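Local coordinates for protein tRNA (guanine-N(1)-)-methyltransferase (Corynebacterium diphtheriae, PDB 7KFF) that probably methylates N1 of guanine 37 in tRNA with S-adenosyl-L-methionine as donor, as a knotted SPOUT-family methyltransferase, at residues E252-G257 / E263-E268. Sequence-based numbering, arbitrary orientation.
Sequences EVLTSG and ERWRRE
Val253 and Leu254 lie side by side on the same face of the Trp265 indole, Val253 with one methyl and Leu254 with both of its methyls. Val253 CG1 sits above the five-membered ring, 3.8 Å from its centroid and 25° off the normal, while Leu254 CD2 covers the six-membered ring at 4.0 Å from that centroid, shifted toward the rim. Both are CH-pi contacts. Leu254 CD1 stands above Trp265 CH2 at 3.8 Å, over the outer part of the benzo ring. In Trp265, CG lies anti to the backbone N (chi1 176°), and a second torsion of 91° turns the face of the ring to the 3-10 turn 252-254.

That turn is held at its C-terminal end by two hydroxyls folding back onto its carbonyls. Ser256 OG donates to Val253 O at 2.7 Å, in the carbonyl plane on a lone pair, and Thr255 OG1 donates to Glu252 O at 2.9 Å; Val253 O also accepts the N-H of Ser256, and Glu252 O that of Thr255. On the helix, Arg266 NE makes a weak hydrogen bond, part of a salt bridge, to Glu263 OE1 at 3.4 Å, the carboxylate oxygen lying at the guanidinium edge.

The turn follows the hairpin of strands 244-245 and 248-249 and folds back on helix 259-277, consistent with the C-terminal helical domain of TrmD; the Trp265 side chain is about 12 Å from a bound S-adenosyl-L-homocysteine. Ile262 touches both Val253 and Leu254. Phe69 of the second subunit packs on Leu254 and Arg266, and Arg264 and Arg267 form salt bridges to Asp291 of helix 289-299.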
ATOM      1  N   GLU A 252      28.156  -5.372  19.000  1.00 28.48           N
ATOM      2  CA  GLU A 252      28.881  -4.832  20.141  1.00 32.74           C
ATOM      3  C   GLU A 252      29.157  -3.343  19.988  1.00 30.54           C
ATOM      4  O   GLU A 252      29.219  -2.622  20.986  1.00 30.93           O
ATOM      5  CB  GLU A 252      30.174  -5.617  20.354  1.00 41.61           C
ATOM      6  CG  GLU A 252      30.839  -5.319  21.678  1.00 50.03           C
ATOM      7  CD  GLU A 252      31.793  -6.416  22.111  1.00 57.79           C
ATOM      8  OE1 GLU A 252      31.716  -7.533  21.553  1.00 59.88           O
ATOM      9  OE2 GLU A 252      32.621  -6.157  23.011  1.00 60.90           O
ATOM     10  N   VAL A 253      29.306  -2.851  18.759  1.00 28.40           N
ATOM     11  CA  VAL A 253      29.536  -1.419  18.583  1.00 28.10           C
ATOM     12  C   VAL A 253      28.423  -0.606  19.234  1.00 27.28           C
ATOM     13  O   VAL A 253      28.664   0.505  19.729  1.00 27.92           O
ATOM     14  CB  VAL A 253      29.706  -1.068  17.093  1.00 29.34           C
ATOM     15  CG1 VAL A 253      28.450  -1.374  16.297  1.00 29.80           C
ATOM     16  CG2 VAL A 253      30.098   0.413  16.924  1.00 31.56           C
ATOM     17  N   LEU A 254      27.192  -1.124  19.231  1.00 26.18           N
ATOM     18  CA  LEU A 254      26.080  -0.347  19.758  1.00 26.28           C
ATOM     19  C   LEU A 254      26.150  -0.159  21.267  1.00 29.39           C
ATOM     20  O   LEU A 254      25.470   0.726  21.794  1.00 31.39           O
ATOM     21  CB  LEU A 254      24.753  -0.999  19.375  1.00 25.83           C
ATOM     22  CG  LEU A 254      24.506  -1.066  17.868  1.00 25.31           C
ATOM     23  CD1 LEU A 254      23.158  -1.735  17.576  1.00 24.12           C
ATOM     24  CD2 LEU A 254      24.568   0.326  17.230  1.00 27.02           C
ATOM     25  N   THR A 255      26.951  -0.957  21.969  1.00 31.64           N
ATOM     26  CA  THR A 255      27.141  -0.804  23.407  1.00 35.66           C
ATOM     27  C   THR A 255      28.478  -0.155  23.748  1.00 37.27           C
ATOM     28  O   THR A 255      28.885  -0.156  24.918  1.00 39.24           O
ATOM     29  CB  THR A 255      27.026  -2.159  24.104  1.00 37.75           C
ATOM     30  OG1 THR A 255      28.089  -3.013  23.680  1.00 38.57           O
ATOM     31  CG2 THR A 255      25.700  -2.829  23.769  1.00 39.22           C
ATOM     32  N   SER A 256      29.166   0.402  22.749  1.00 38.77           N
ATOM     33  CA  SER A 256      30.496   0.957  22.951  1.00 40.35           C
ATOM     34  C   SER A 256      30.466   2.398  23.438  1.00 42.61           C
ATOM     35  O   SER A 256      31.476   2.883  23.958  1.00 43.69           O
ATOM     36  CB  SER A 256      31.270   0.931  21.633  1.00 39.79           C
ATOM     37  OG  SER A 256      30.753   1.894  20.724  1.00 39.20           O
ATOM     38  N   GLY A 257      29.343   3.092  23.277  1.00 45.61           N
ATOM     39  CA  GLY A 257      29.283   4.500  23.592  1.00 47.48           C
ATOM     40  C   GLY A 257      30.066   5.393  22.660  1.00 48.48           C
ATOM     41  O   GLY A 257      30.115   6.609  22.892  1.00 50.34           O
ATOM     42  N   GLU A 263      27.760   5.640  14.383  1.00 30.67           N
ATOM     43  CA  GLU A 263      27.209   6.285  13.197  1.00 32.74           C
ATOM     44  C   GLU A 263      27.724   5.622  11.924  1.00 30.28           C
ATOM     45  O   GLU A 263      26.963   5.438  10.966  1.00 29.43           O
ATOM     46  CB  GLU A 263      27.524   7.779  13.214  1.00 38.66           C
ATOM     47  CG  GLU A 263      26.474   8.630  12.502  1.00 45.85           C
ATOM     48  CD  GLU A 263      25.042   8.297  12.933  1.00 51.05           C
ATOM     49  OE1 GLU A 263      24.821   8.023  14.132  1.00 53.28           O
ATOM     50  OE2 GLU A 263      24.147   8.279  12.061  1.00 53.14           O
ATOM     51  N   ARG A 264      29.000   5.227  11.899  1.00 29.91           N
ATOM     52  CA  ARG A 264      29.506   4.517  10.727  1.00 30.41           C
ATOM     53  C   ARG A 264      28.826   3.163  10.571  1.00 28.39           C
ATOM     54  O   ARG A 264      28.482   2.761   9.454  1.00 27.03           O
ATOM     55  CB  ARG A 264      31.023   4.341  10.806  1.00 32.51           C
ATOM     56  CG  ARG A 264      31.613   3.575   9.617  1.00 36.22           C
ATOM     57  CD  ARG A 264      31.338   4.287   8.285  1.00 39.55           C
ATOM     58  NE  ARG A 264      31.555   3.415   7.133  1.00 42.27           N
ATOM     59  CZ  ARG A 264      31.217   3.728   5.885  1.00 44.35           C
ATOM     60  NH1 ARG A 264      30.644   4.894   5.625  1.00 44.59           N
ATOM     61  NH2 ARG A 264      31.443   2.865   4.907  1.00 46.33           N
ATOM     62  N   TRP A 265      28.624   2.446  11.681  1.00 26.90           N
ATOM     63  CA  TRP A 265      27.917   1.172  11.632  1.00 26.67           C
ATOM     64  C   TRP A 265      26.527   1.350  11.044  1.00 25.05           C
ATOM     65  O   TRP A 265      26.091   0.551  10.212  1.00 23.42           O
ATOM     66  CB  TRP A 265      27.848   0.555  13.035  1.00 28.92           C
ATOM     67  CG  TRP A 265      27.036  -0.726  13.107  1.00 31.17           C
ATOM     68  CD1 TRP A 265      27.493  -2.005  12.950  1.00 32.34           C
ATOM     69  CD2 TRP A 265      25.633  -0.833  13.359  1.00 32.03           C
ATOM     70  NE1 TRP A 265      26.460  -2.901  13.080  1.00 33.37           N
ATOM     71  CE2 TRP A 265      25.308  -2.206  13.340  1.00 33.14           C
ATOM     72  CE3 TRP A 265      24.622   0.097  13.606  1.00 33.63           C
ATOM     73  CZ2 TRP A 265      24.013  -2.670  13.547  1.00 34.54           C
ATOM     74  CZ3 TRP A 265      23.327  -0.370  13.815  1.00 34.70           C
ATOM     75  CH2 TRP A 265      23.039  -1.737  13.776  1.00 35.15           C
ATOM     76  N   ARG A 266      25.818   2.403  11.453  1.00 25.28           N
ATOM     77  CA  ARG A 266      24.473   2.618  10.935  1.00 25.96           C
ATOM     78  C   ARG A 266      24.509   2.831   9.427  1.00 23.56           C
ATOM     79  O   ARG A 266      23.664   2.311   8.699  1.00 22.71           O
ATOM     80  CB  ARG A 266      23.811   3.817  11.613  1.00 31.16           C
ATOM     81  CG  ARG A 266      23.529   3.686  13.109  1.00 37.17           C
ATOM     82  CD  ARG A 266      22.453   4.685  13.498  1.00 43.63           C
ATOM     83  NE  ARG A 266      22.691   5.416  14.741  1.00 48.74           N
ATOM     84  CZ  ARG A 266      22.280   5.025  15.945  1.00 52.39           C
ATOM     85  NH1 ARG A 266      22.532   5.780  17.004  1.00 53.31           N
ATOM     86  NH2 ARG A 266      21.634   3.875  16.100  1.00 54.21           N
ATOM     87  N   ARG A 267      25.500   3.578   8.938  1.00 23.22           N
ATOM     88  CA  ARG A 267      25.625   3.794   7.499  1.00 23.48           C
ATOM     89  C   ARG A 267      25.930   2.487   6.774  1.00 22.86           C
ATOM     90  O   ARG A 267      25.307   2.170   5.753  1.00 22.53           O
ATOM     91  CB  ARG A 267      26.709   4.828   7.226  1.00 26.05           C
ATOM     92  CG  ARG A 267      27.010   5.049   5.770  1.00 29.29           C
ATOM     93  CD  ARG A 267      26.094   6.065   5.186  1.00 31.14           C
ATOM     94  NE  ARG A 267      26.392   6.320   3.781  1.00 30.28           N
ATOM     95  CZ  ARG A 267      25.576   6.983   2.975  1.00 30.52           C
ATOM     96  NH1 ARG A 267      24.430   7.456   3.445  1.00 32.16           N
ATOM     97  NH2 ARG A 267      25.901   7.156   1.707  1.00 30.14           N
ATOM     98  N   GLU A 268      26.884   1.711   7.292  1.00 22.55           N
ATOM     99  CA  GLU A 268      27.184   0.416   6.687  1.00 22.77           C
ATOM    100  C   GLU A 268      25.942  -0.461   6.609  1.00 21.45           C
ATOM    101  O   GLU A 268      25.667  -1.085   5.579  1.00 21.98           O
ATOM    102  CB  GLU A 268      28.288  -0.286   7.470  1.00 25.62           C
ATOM    103  CG  GLU A 268      29.646   0.395   7.346  1.00 28.99           C
ATOM    104  CD  GLU A 268      30.703  -0.219   8.268  1.00 34.58           C
ATOM    105  OE1 GLU A 268      30.351  -1.058   9.134  1.00 36.50           O
ATOM    106  OE2 GLU A 268      31.878   0.141   8.134  1.00 37.51           O
TER